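Local atomic coordinates of C3-degrading proteinase (CppA protein) (PDB entry 3E0R), a protein that probably degrades complement component C3 as a proteinase, and contains two regions of the glyoxalase clan. Residues F27-K35 with I146-S154; R99-A108 with H122-V133. One frame throughout, in Å; residues are numbered along the deposited sequence.

In the fold
Contact 1 joins the turn after helix 21-31 to the approach and start of strand 151-159. Contact 2 pairs hairpin 99-108 with residues 122-133. Both reach the same mixed sheet. Contact 2 holds its outer end, where 131-132 is an outermost strand. Contact 1 meets it at strand 151-159, nearer the centre of the molecule. The centres lie about 17 Å apart and the two do not touch. Contact 1 is small, a backbone hydrogen bond and a bridging water beside apolar packing of Met34 and Phe151. Contact 2 buries more than twice the area and is more polar, with strand pairing, a carboxylate gripping a turn and a salt bridge. Contact 1 is more buried, contact 2 nearer the surface.

Contact 1. Residues F27-K35 with I146-S154; sequences FYIETLGMK and ISLSKFEIS
Gly33 and Leu148 make the direct hydrogen bond of this contact. Leu148 N gives its proton to Gly33 O at 2.9 Å, and the bond is fairly straight, 161° at the hydrogen. Gly33 O has a second donor. A water bonds to it and to Leu148 O, so the two backbones are joined twice. The alpha carbon of Ser147 also lies 3.5 Å from Gly33 O, as a CA-H...O contact.

Packing is tight at Gly33. Its phi is positive, and Ile146 O and Ser147 CA lie against its backbone. Gly33 CA and Ser147 CA are 4.2 Å apart. Beside them, Leu148 turns a branch inward, with CD1 3.5 Å from Leu32 O.

Met34, present as selenomethionine, starts out away from the other segment, but its extended chain brings the end back. It crosses the Phe151 side chain at about a right angle. Met34 SE lies 3.8 Å from Phe151 CZ and approaches the ring obliquely. Phe151 has chi1 70°, which sets CG between backbone N and carbonyl carbon and directs the ring at the selenium. Val79 touches the same ring from strand 74-81.

The looser side is at Glu30, which is exposed and whose side chain starts away from the other segment. Ile146, partly exposed, closes the margin there. The Ser147 hydroxyl is also only loosely packed.

Gly33 is the first residue to leave helical angles after helix 21-31. The contact packs this helix terminus, in the N-terminal family region, against the start of strand 151-159 in the C-terminal one, with a Met-aromatic contact beside it.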
loop_
_atom_site.group_PDB
_atom_site.type_symbol
_atom_site.label_atom_id
_atom_site.label_comp_id
_atom_site.label_asym_id
_atom_site.label_seq_id
_atom_site.Cartn_x
_atom_site.Cartn_y
_atom_site.Cartn_z
ATOM N N PHE A 27 -12.693 -5.364 -5.069
ATOM C CA PHE A 27 -11.511 -5.047 -5.876
ATOM C C PHE A 27 -10.305 -5.842 -5.361
ATOM O O PHE A 27 -9.685 -6.612 -6.102
ATOM C CB PHE A 27 -11.254 -3.507 -5.857
ATOM C CG PHE A 27 -10.040 -3.079 -6.608
ATOM C CD1 PHE A 27 -10.024 -3.098 -8.001
ATOM C CD2 PHE A 27 -8.910 -2.678 -5.939
ATOM C CE1 PHE A 27 -8.900 -2.723 -8.703
ATOM C CE2 PHE A 27 -7.778 -2.308 -6.627
ATOM C CZ PHE A 27 -7.764 -2.308 -7.990
ATOM N N TYR A 28 -10.030 -5.701 -4.072
ATOM C CA TYR A 28 -8.787 -6.233 -3.518
ATOM C C TYR A 28 -8.834 -7.746 -3.313
ATOM O O TYR A 28 -7.844 -8.461 -3.548
ATOM C CB TYR A 28 -8.466 -5.515 -2.237
ATOM C CG TYR A 28 -7.877 -4.161 -2.476
ATOM C CD1 TYR A 28 -6.564 -4.031 -2.895
ATOM C CD2 TYR A 28 -8.604 -2.991 -2.200
ATOM C CE1 TYR A 28 -5.994 -2.755 -3.108
ATOM C CE2 TYR A 28 -8.036 -1.701 -2.403
ATOM C CZ TYR A 28 -6.740 -1.611 -2.875
ATOM O OH TYR A 28 -6.182 -0.389 -3.055
ATOM N N ILE A 29 -10.027 -8.222 -2.969
ATOM C CA ILE A 29 -10.240 -9.634 -2.700
ATOM C C ILE A 29 -10.644 -10.325 -3.978
ATOM O O ILE A 29 -9.933 -11.199 -4.450
ATOM C CB ILE A 29 -11.309 -9.885 -1.578
ATOM C CG1 ILE A 29 -10.824 -9.320 -0.248
ATOM C CG2 ILE A 29 -11.575 -11.371 -1.407
ATOM C CD1 ILE A 29 -11.931 -9.059 0.717
ATOM N N GLU A 30 -11.775 -9.912 -4.554
ATOM C CA GLU A 30 -12.317 -10.640 -5.684
ATOM C C GLU A 30 -11.462 -10.409 -6.908
ATOM O O GLU A 30 -11.119 -11.350 -7.622
ATOM C CB GLU A 30 -13.779 -10.305 -6.007
ATOM C CG GLU A 30 -14.625 -9.767 -4.851
ATOM C CD GLU A 30 -15.647 -10.726 -4.279
ATOM O OE1 GLU A 30 -16.700 -10.887 -4.940
ATOM O OE2 GLU A 30 -15.409 -11.246 -3.151
ATOM N N THR A 31 -11.110 -9.170 -7.178
ATOM C CA THR A 31 -10.416 -8.886 -8.432
ATOM C C THR A 31 -8.943 -9.290 -8.265
ATOM O O THR A 31 -8.461 -10.167 -9.013
ATOM C CB THR A 31 -10.683 -7.427 -8.915
ATOM O OG1 THR A 31 -12.109 -7.233 -8.989
ATOM C CG2 THR A 31 -10.051 -7.133 -10.302
ATOM N N LEU A 32 -8.272 -8.760 -7.235
ATOM C CA LEU A 32 -6.822 -8.923 -7.133
ATOM C C LEU A 32 -6.335 -10.219 -6.502
ATOM O O LEU A 32 -5.198 -10.599 -6.709
ATOM C CB LEU A 32 -6.176 -7.703 -6.447
ATOM C CG LEU A 32 -6.266 -6.368 -7.243
ATOM C CD1 LEU A 32 -5.463 -5.250 -6.521
ATOM C CD2 LEU A 32 -5.880 -6.549 -8.714
ATOM N N GLY A 33 -7.179 -10.903 -5.750
ATOM C CA GLY A 33 -6.810 -12.188 -5.158
ATOM C C GLY A 33 -6.254 -12.154 -3.744
ATOM O O GLY A 33 -5.701 -13.149 -3.283
HETATM N N MSE A 34 -6.391 -11.024 -3.053
HETATM C CA MSE A 34 -6.013 -10.925 -1.621
HETATM C C MSE A 34 -7.015 -11.599 -0.653
HETATM O O MSE A 34 -8.188 -11.751 -0.927
HETATM C CB MSE A 34 -5.834 -9.455 -1.208
HETATM C CG MSE A 34 -4.857 -8.687 -2.115
HETATM SE SE MSE A 34 -4.359 -6.955 -1.392
HETATM C CE MSE A 34 -3.212 -6.251 -2.856
ATOM N N LYS A 35 -6.510 -11.949 0.510
ATOM C CA LYS A 35 -7.219 -12.595 1.570
ATOM C C LYS A 35 -7.574 -11.620 2.733
ATOM O O LYS A 35 -6.746 -10.843 3.187
ATOM C CB LYS A 35 -6.302 -13.701 2.087
ATOM C CG LYS A 35 -6.930 -14.650 3.081
ATOM C CD LYS A 35 -5.922 -15.718 3.539
ATOM C CE LYS A 35 -6.517 -16.700 4.599
ATOM N NZ LYS A 35 -7.818 -17.290 4.193
ATOM N N ILE A 146 -8.071 -18.094 -7.828
ATOM C CA ILE A 146 -7.362 -16.823 -8.121
ATOM C C ILE A 146 -6.527 -16.301 -6.963
ATOM O O ILE A 146 -5.698 -15.396 -7.133
ATOM C CB ILE A 146 -8.293 -15.654 -8.558
ATOM C CG1 ILE A 146 -9.168 -15.182 -7.371
ATOM C CG2 ILE A 146 -9.083 -16.043 -9.857
ATOM C CD1 ILE A 146 -9.745 -13.800 -7.543
ATOM N N SER A 147 -6.749 -16.838 -5.773
ATOM C CA SER A 147 -6.074 -16.326 -4.604
ATOM C C SER A 147 -4.571 -16.261 -4.806
ATOM O O SER A 147 -3.978 -17.227 -5.267
ATOM C CB SER A 147 -6.459 -17.126 -3.369
ATOM O OG SER A 147 -7.721 -16.662 -2.898
ATOM N N LEU A 148 -3.988 -15.086 -4.510
ATOM C CA LEU A 148 -2.533 -14.895 -4.514
ATOM C C LEU A 148 -2.010 -15.636 -3.311
ATOM O O LEU A 148 -2.408 -15.341 -2.191
ATOM C CB LEU A 148 -2.122 -13.414 -4.430
ATOM C CG LEU A 148 -2.376 -12.533 -5.663
ATOM C CD1 LEU A 148 -1.968 -11.094 -5.407
ATOM C CD2 LEU A 148 -1.707 -13.070 -6.965
ATOM N N SER A 149 -1.125 -16.602 -3.550
ATOM C CA SER A 149 -0.538 -17.386 -2.460
ATOM C C SER A 149 0.453 -16.591 -1.604
ATOM O O SER A 149 0.333 -16.604 -0.386
ATOM C CB SER A 149 0.097 -18.678 -2.966
ATOM O OG SER A 149 1.355 -18.409 -3.551
ATOM N N LYS A 150 1.409 -15.919 -2.268
ATOM C CA LYS A 150 2.392 -15.003 -1.657
ATOM C C LYS A 150 2.635 -13.728 -2.516
ATOM O O LYS A 150 2.886 -13.775 -3.716
ATOM C CB LYS A 150 3.697 -15.729 -1.329
ATOM C CG LYS A 150 5.006 -14.904 -1.336
ATOM C CD LYS A 150 5.169 -13.930 -0.185
ATOM C CE LYS A 150 6.616 -13.517 0.077
ATOM N NZ LYS A 150 7.208 -12.630 -0.946
ATOM N N PHE A 151 2.550 -12.586 -1.849
ATOM C CA PHE A 151 2.935 -11.293 -2.420
ATOM C C PHE A 151 3.556 -10.380 -1.338
ATOM O O PHE A 151 3.417 -10.608 -0.131
ATOM C CB PHE A 151 1.751 -10.603 -3.172
ATOM C CG PHE A 151 0.647 -10.092 -2.278
ATOM C CD1 PHE A 151 0.741 -8.852 -1.657
ATOM C CD2 PHE A 151 -0.494 -10.836 -2.051
ATOM C CE1 PHE A 151 -0.235 -8.387 -0.816
ATOM C CE2 PHE A 151 -1.500 -10.379 -1.195
ATOM C CZ PHE A 151 -1.361 -9.167 -0.580
ATOM N N GLU A 152 4.217 -9.315 -1.820
ATOM C CA GLU A 152 4.968 -8.363 -1.012
ATOM C C GLU A 152 4.513 -7.010 -1.519
ATOM O O GLU A 152 4.484 -6.780 -2.719
ATOM C CB GLU A 152 6.480 -8.555 -1.248
ATOM C CG GLU A 152 7.362 -8.433 -0.059
ATOM C CD GLU A 152 8.144 -9.763 0.308
ATOM O OE1 GLU A 152 9.214 -10.016 -0.335
ATOM O OE2 GLU A 152 7.718 -10.525 1.256
ATOM N N ILE A 153 4.171 -6.114 -0.600
ATOM C CA ILE A 153 3.755 -4.757 -0.909
ATOM C C ILE A 153 4.955 -3.848 -0.854
ATOM O O ILE A 153 5.761 -3.901 0.055
ATOM C CB ILE A 153 2.697 -4.204 0.098
ATOM C CG1 ILE A 153 1.433 -5.040 0.069
ATOM C CG2 ILE A 153 2.337 -2.681 -0.136
ATOM C CD1 ILE A 153 0.791 -5.169 -1.147
ATOM N N SER A 154 5.083 -2.996 -1.846
ATOM C CA SER A 154 5.927 -1.816 -1.667
ATOM C C SER A 154 5.146 -0.654 -2.243
ATOM O O SER A 154 3.985 -0.824 -2.665
ATOM C CB SER A 154 7.293 -2.034 -2.318
ATOM O OG SER A 154 7.200 -2.281 -3.691
HETATM O O HOH W 1 -4.556 -14.334 -0.921
#

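Contact 2. Residues R99-A108 with H122-V133; sequences RLYKGQNGYA and HAEDDIASLVEV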
loop_
_atom_site.group_PDB
_atom_site.type_symbol
_atom_site.label_atom_id
_atom_site.label_comp_id
_atom_site.label_asym_id
_atom_site.label_seq_id
_atom_site.Cartn_x
_atom_site.Cartn_y
_atom_site.Cartn_z
ATOM N N ARG A 99 -3.777 -1.201 -17.878
ATOM C CA ARG A 99 -2.631 -1.344 -18.794
ATOM C C ARG A 99 -1.908 -2.650 -18.532
ATOM O O ARG A 99 -1.810 -3.082 -17.367
ATOM C CB ARG A 99 -1.677 -0.206 -18.545
ATOM C CG ARG A 99 -0.797 0.125 -19.697
ATOM C CD ARG A 99 0.026 1.374 -19.335
ATOM N NE ARG A 99 -0.805 2.549 -19.103
ATOM C CZ ARG A 99 -1.217 3.370 -20.049
ATOM N NH1 ARG A 99 -0.885 3.156 -21.312
ATOM N NH2 ARG A 99 -1.966 4.405 -19.729
ATOM N N LEU A 100 -1.408 -3.268 -19.589
ATOM C CA LEU A 100 -0.783 -4.579 -19.538
ATOM C C LEU A 100 0.675 -4.432 -19.887
ATOM O O LEU A 100 1.031 -3.648 -20.759
ATOM C CB LEU A 100 -1.475 -5.538 -20.526
ATOM C CG LEU A 100 -1.153 -7.049 -20.592
ATOM C CD1 LEU A 100 -1.337 -7.835 -19.246
ATOM C CD2 LEU A 100 -2.014 -7.679 -21.706
ATOM N N TYR A 101 1.510 -5.144 -19.154
ATOM C CA TYR A 101 2.950 -5.169 -19.374
ATOM C C TYR A 101 3.396 -6.619 -19.464
ATOM O O TYR A 101 2.629 -7.535 -19.197
ATOM C CB TYR A 101 3.717 -4.513 -18.220
ATOM C CG TYR A 101 3.350 -3.081 -17.930
ATOM C CD1 TYR A 101 4.117 -2.021 -18.434
ATOM C CD2 TYR A 101 2.257 -2.780 -17.125
ATOM C CE1 TYR A 101 3.773 -0.707 -18.164
ATOM C CE2 TYR A 101 1.899 -1.498 -16.854
ATOM C CZ TYR A 101 2.662 -0.441 -17.358
ATOM O OH TYR A 101 2.311 0.868 -17.047
ATOM N N LYS A 102 4.646 -6.814 -19.838
ATOM C CA LYS A 102 5.312 -8.102 -19.652
ATOM C C LYS A 102 6.789 -7.841 -19.452
ATOM O O LYS A 102 7.365 -6.970 -20.108
ATOM C CB LYS A 102 5.099 -9.038 -20.835
ATOM C CG LYS A 102 6.003 -10.310 -20.759
ATOM C CD LYS A 102 5.470 -11.532 -21.512
ATOM C CE LYS A 102 6.369 -12.785 -21.269
ATOM N NZ LYS A 102 6.645 -13.060 -19.816
ATOM N N GLY A 103 7.396 -8.577 -18.530
ATOM C CA GLY A 103 8.838 -8.507 -18.331
ATOM C C GLY A 103 9.535 -9.852 -18.431
ATOM O O GLY A 103 9.018 -10.801 -19.040
ATOM N N GLN A 104 10.714 -9.917 -17.813
ATOM C CA GLN A 104 11.461 -11.175 -17.643
ATOM C C GLN A 104 10.586 -12.360 -17.223
ATOM O O GLN A 104 10.465 -13.331 -17.968
ATOM C CB GLN A 104 12.610 -11.005 -16.613
ATOM C CG GLN A 104 13.576 -12.205 -16.540
ATOM C CD GLN A 104 14.677 -12.093 -15.459
ATOM O OE1 GLN A 104 14.469 -11.532 -14.374
ATOM N NE2 GLN A 104 15.854 -12.675 -15.759
ATOM N N ASN A 105 9.996 -12.292 -16.031
ATOM C CA ASN A 105 9.322 -13.476 -15.452
ATOM C C ASN A 105 7.872 -13.740 -15.909
ATOM O O ASN A 105 7.433 -14.901 -15.933
ATOM C CB ASN A 105 9.376 -13.454 -13.924
ATOM C CG ASN A 105 10.789 -13.341 -13.378
ATOM O OD1 ASN A 105 10.967 -12.903 -12.246
ATOM N ND2 ASN A 105 11.794 -13.731 -14.177
ATOM N N GLY A 106 7.141 -12.696 -16.283
ATOM C CA GLY A 106 5.782 -12.886 -16.793
ATOM C C GLY A 106 5.037 -11.603 -17.124
ATOM O O GLY A 106 5.627 -10.541 -17.292
ATOM N N TYR A 107 3.724 -11.716 -17.214
ATOM C CA TYR A 107 2.894 -10.557 -17.406
ATOM C C TYR A 107 2.795 -9.709 -16.102
ATOM O O TYR A 107 3.181 -10.129 -14.977
ATOM C CB TYR A 107 1.528 -10.958 -17.989
ATOM C CG TYR A 107 1.656 -11.563 -19.389
ATOM C CD1 TYR A 107 1.693 -10.752 -20.552
ATOM C CD2 TYR A 107 1.795 -12.961 -19.557
ATOM C CE1 TYR A 107 1.820 -11.344 -21.856
ATOM C CE2 TYR A 107 1.921 -13.557 -20.840
ATOM C CZ TYR A 107 1.940 -12.748 -21.981
ATOM O OH TYR A 107 2.079 -13.357 -23.226
ATOM N N ALA A 108 2.364 -8.480 -16.295
ATOM C CA ALA A 108 2.149 -7.571 -15.179
ATOM C C ALA A 108 1.038 -6.656 -15.630
ATOM O O ALA A 108 0.756 -6.556 -16.834
ATOM C CB ALA A 108 3.397 -6.801 -14.889
ATOM N N HIS A 122 2.859 -7.359 -10.385
ATOM C CA HIS A 122 3.921 -7.847 -11.213
ATOM C C HIS A 122 4.623 -8.982 -10.492
ATOM O O HIS A 122 4.307 -9.299 -9.381
ATOM C CB HIS A 122 4.900 -6.704 -11.545
ATOM C CG HIS A 122 5.822 -6.368 -10.420
ATOM N ND1 HIS A 122 7.066 -6.950 -10.277
ATOM C CD2 HIS A 122 5.681 -5.529 -9.371
ATOM C CE1 HIS A 122 7.643 -6.496 -9.174
ATOM N NE2 HIS A 122 6.820 -5.639 -8.599
ATOM N N ALA A 123 5.606 -9.576 -11.147
ATOM C CA ALA A 123 6.304 -10.729 -10.608
ATOM C C ALA A 123 7.818 -10.640 -10.831
ATOM O O ALA A 123 8.492 -11.680 -10.825
ATOM C CB ALA A 123 5.745 -11.979 -11.253
ATOM N N GLU A 124 8.348 -9.416 -11.001
ATOM C CA GLU A 124 9.711 -9.185 -11.505
ATOM C C GLU A 124 10.648 -8.903 -10.352
ATOM O O GLU A 124 10.225 -8.351 -9.324
ATOM C CB GLU A 124 9.776 -7.978 -12.450
ATOM C CG GLU A 124 8.958 -8.047 -13.753
ATOM C CD GLU A 124 9.130 -9.355 -14.577
ATOM O OE1 GLU A 124 10.231 -10.009 -14.584
ATOM O OE2 GLU A 124 8.110 -9.717 -15.214
ATOM N N ASP A 125 11.922 -9.278 -10.522
ATOM C CA ASP A 125 12.971 -8.892 -9.558
ATOM C C ASP A 125 13.410 -7.438 -9.837
ATOM O O ASP A 125 14.130 -6.817 -9.058
ATOM C CB ASP A 125 14.173 -9.841 -9.593
ATOM C CG ASP A 125 13.775 -11.298 -9.755
ATOM O OD1 ASP A 125 14.060 -12.110 -8.842
ATOM O OD2 ASP A 125 13.192 -11.634 -10.809
ATOM N N ASP A 126 12.949 -6.898 -10.953
ATOM C CA ASP A 126 13.175 -5.519 -11.280
ATOM C C ASP A 126 12.038 -5.089 -12.189
ATOM O O ASP A 126 11.986 -5.468 -13.363
ATOM C CB ASP A 126 14.537 -5.395 -11.963
ATOM C CG ASP A 126 14.731 -4.064 -12.710
ATOM O OD1 ASP A 126 14.019 -3.061 -12.426
ATOM O OD2 ASP A 126 15.627 -4.045 -13.590
ATOM N N ILE A 127 11.128 -4.293 -11.647
ATOM C CA ILE A 127 9.979 -3.802 -12.425
ATOM C C ILE A 127 10.403 -2.908 -13.635
ATOM O O ILE A 127 9.581 -2.561 -14.483
ATOM C CB ILE A 127 8.890 -3.093 -11.500
ATOM C CG1 ILE A 127 9.203 -1.597 -11.256
ATOM C CG2 ILE A 127 8.804 -3.753 -10.164
ATOM C CD1 ILE A 127 8.455 -1.003 -10.056
ATOM N N ALA A 128 11.682 -2.558 -13.726
ATOM C CA ALA A 128 12.207 -1.788 -14.867
ATOM C C ALA A 128 12.374 -2.634 -16.174
ATOM O O ALA A 128 12.584 -2.096 -17.249
ATOM C CB ALA A 128 13.500 -1.138 -14.468
ATOM N N SER A 129 12.257 -3.959 -16.063
ATOM C CA SER A 129 12.170 -4.857 -17.226
ATOM C C SER A 129 10.758 -4.889 -17.856
ATOM O O SER A 129 10.572 -5.447 -18.933
ATOM C CB SER A 129 12.587 -6.293 -16.829
ATOM O OG SER A 129 11.637 -6.879 -15.936
ATOM N N LEU A 130 9.758 -4.318 -17.199
ATOM C CA LEU A 130 8.403 -4.338 -17.771
ATOM C C LEU A 130 8.308 -3.515 -19.068
ATOM O O LEU A 130 8.712 -2.358 -19.097
ATOM C CB LEU A 130 7.333 -3.852 -16.768
ATOM C CG LEU A 130 7.122 -4.618 -15.471
ATOM C CD1 LEU A 130 6.058 -3.898 -14.559
ATOM C CD2 LEU A 130 6.769 -6.119 -15.729
ATOM N N VAL A 131 7.771 -4.156 -20.117
ATOM C CA VAL A 131 7.434 -3.547 -21.417
ATOM C C VAL A 131 5.906 -3.610 -21.663
ATOM O O VAL A 131 5.283 -4.664 -21.598
ATOM C CB VAL A 131 8.122 -4.289 -22.604
ATOM C CG1 VAL A 131 9.654 -4.150 -22.580
ATOM C CG2 VAL A 131 7.731 -5.750 -22.595
ATOM N N GLU A 132 5.302 -2.488 -22.002
ATOM C CA GLU A 132 3.861 -2.459 -22.242
ATOM C C GLU A 132 3.427 -3.290 -23.458
ATOM O O GLU A 132 3.903 -3.033 -24.549
ATOM C CB GLU A 132 3.410 -1.022 -22.453
ATOM C CG GLU A 132 1.906 -0.893 -22.409
ATOM C CD GLU A 132 1.428 0.545 -22.358
ATOM O OE1 GLU A 132 2.186 1.443 -21.885
ATOM O OE2 GLU A 132 0.278 0.764 -22.806
ATOM N N VAL A 133 2.537 -4.275 -23.282
ATOM C CA VAL A 133 1.944 -4.939 -24.453
ATOM C C VAL A 133 0.656 -4.196 -24.899
ATOM O O VAL A 133 -0.259 -3.964 -24.084
ATOM C CB VAL A 133 1.673 -6.489 -24.266
ATOM C CG1 VAL A 133 2.618 -7.113 -23.228
ATOM C CG2 VAL A 133 0.214 -6.749 -23.955
HETATM O O HOH W 2 14.304 -13.885 -12.853
HETATM O O HOH W 3 5.339 -9.447 -14.004
#
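Glu124 reaches the turn at Gln104-Gly106 because its chain folds at chi2, -49°, after CG leaves anti to the carbonyl carbon. Arg99 meets Glu132 through a bend of its own at chi3, -63°.

The Glu124 carboxylate grips successive amides of the turn. OE1 takes Asn105 N at 2.7 Å, through its syn lone pair and in a nearly straight line. OE2 takes Gly106 N in a weak bond of 3.3 Å. A water also lies 3.0 Å from Glu124 OE2, and Ala123 N donates to that water. Glu124 N itself donates to His122 ND1, which ties the residue back to the strand before it. Gly103 passes close to the carboxylate, with CA 3.4 Å from Glu124 OE2.

Further along, the backbones pair as antiparallel strands. Lys102 and Val131 form the hydrogen-bonded pair, with Lys102 N to Val131 O at 2.9 Å. Tyr101 and Glu132 form the non-hydrogen-bonded pair. Val133 N adds a weak bond to Leu100 O. Leu130 CD2 rests 3.5 Å from Ala108 CB, and Leu120 also touches Leu130. Leu100 CD2 and Val133 CG2 are tight at 3.3 Å.

At the more open end, Arg99 NH1 bonds to Glu132 OE2 at 3.1 Å as a salt bridge. The carboxylate sits at the edge of the guanidinium, and the two planes are 73° apart. Tyr101 OH is hydrogen-bonded to Glu110 OE1, outside the two segments.

Taken together, this is a beta hairpin extended by a short antiparallel edge strand, 131-132, with a glutamate holding the amides of the hairpin turn.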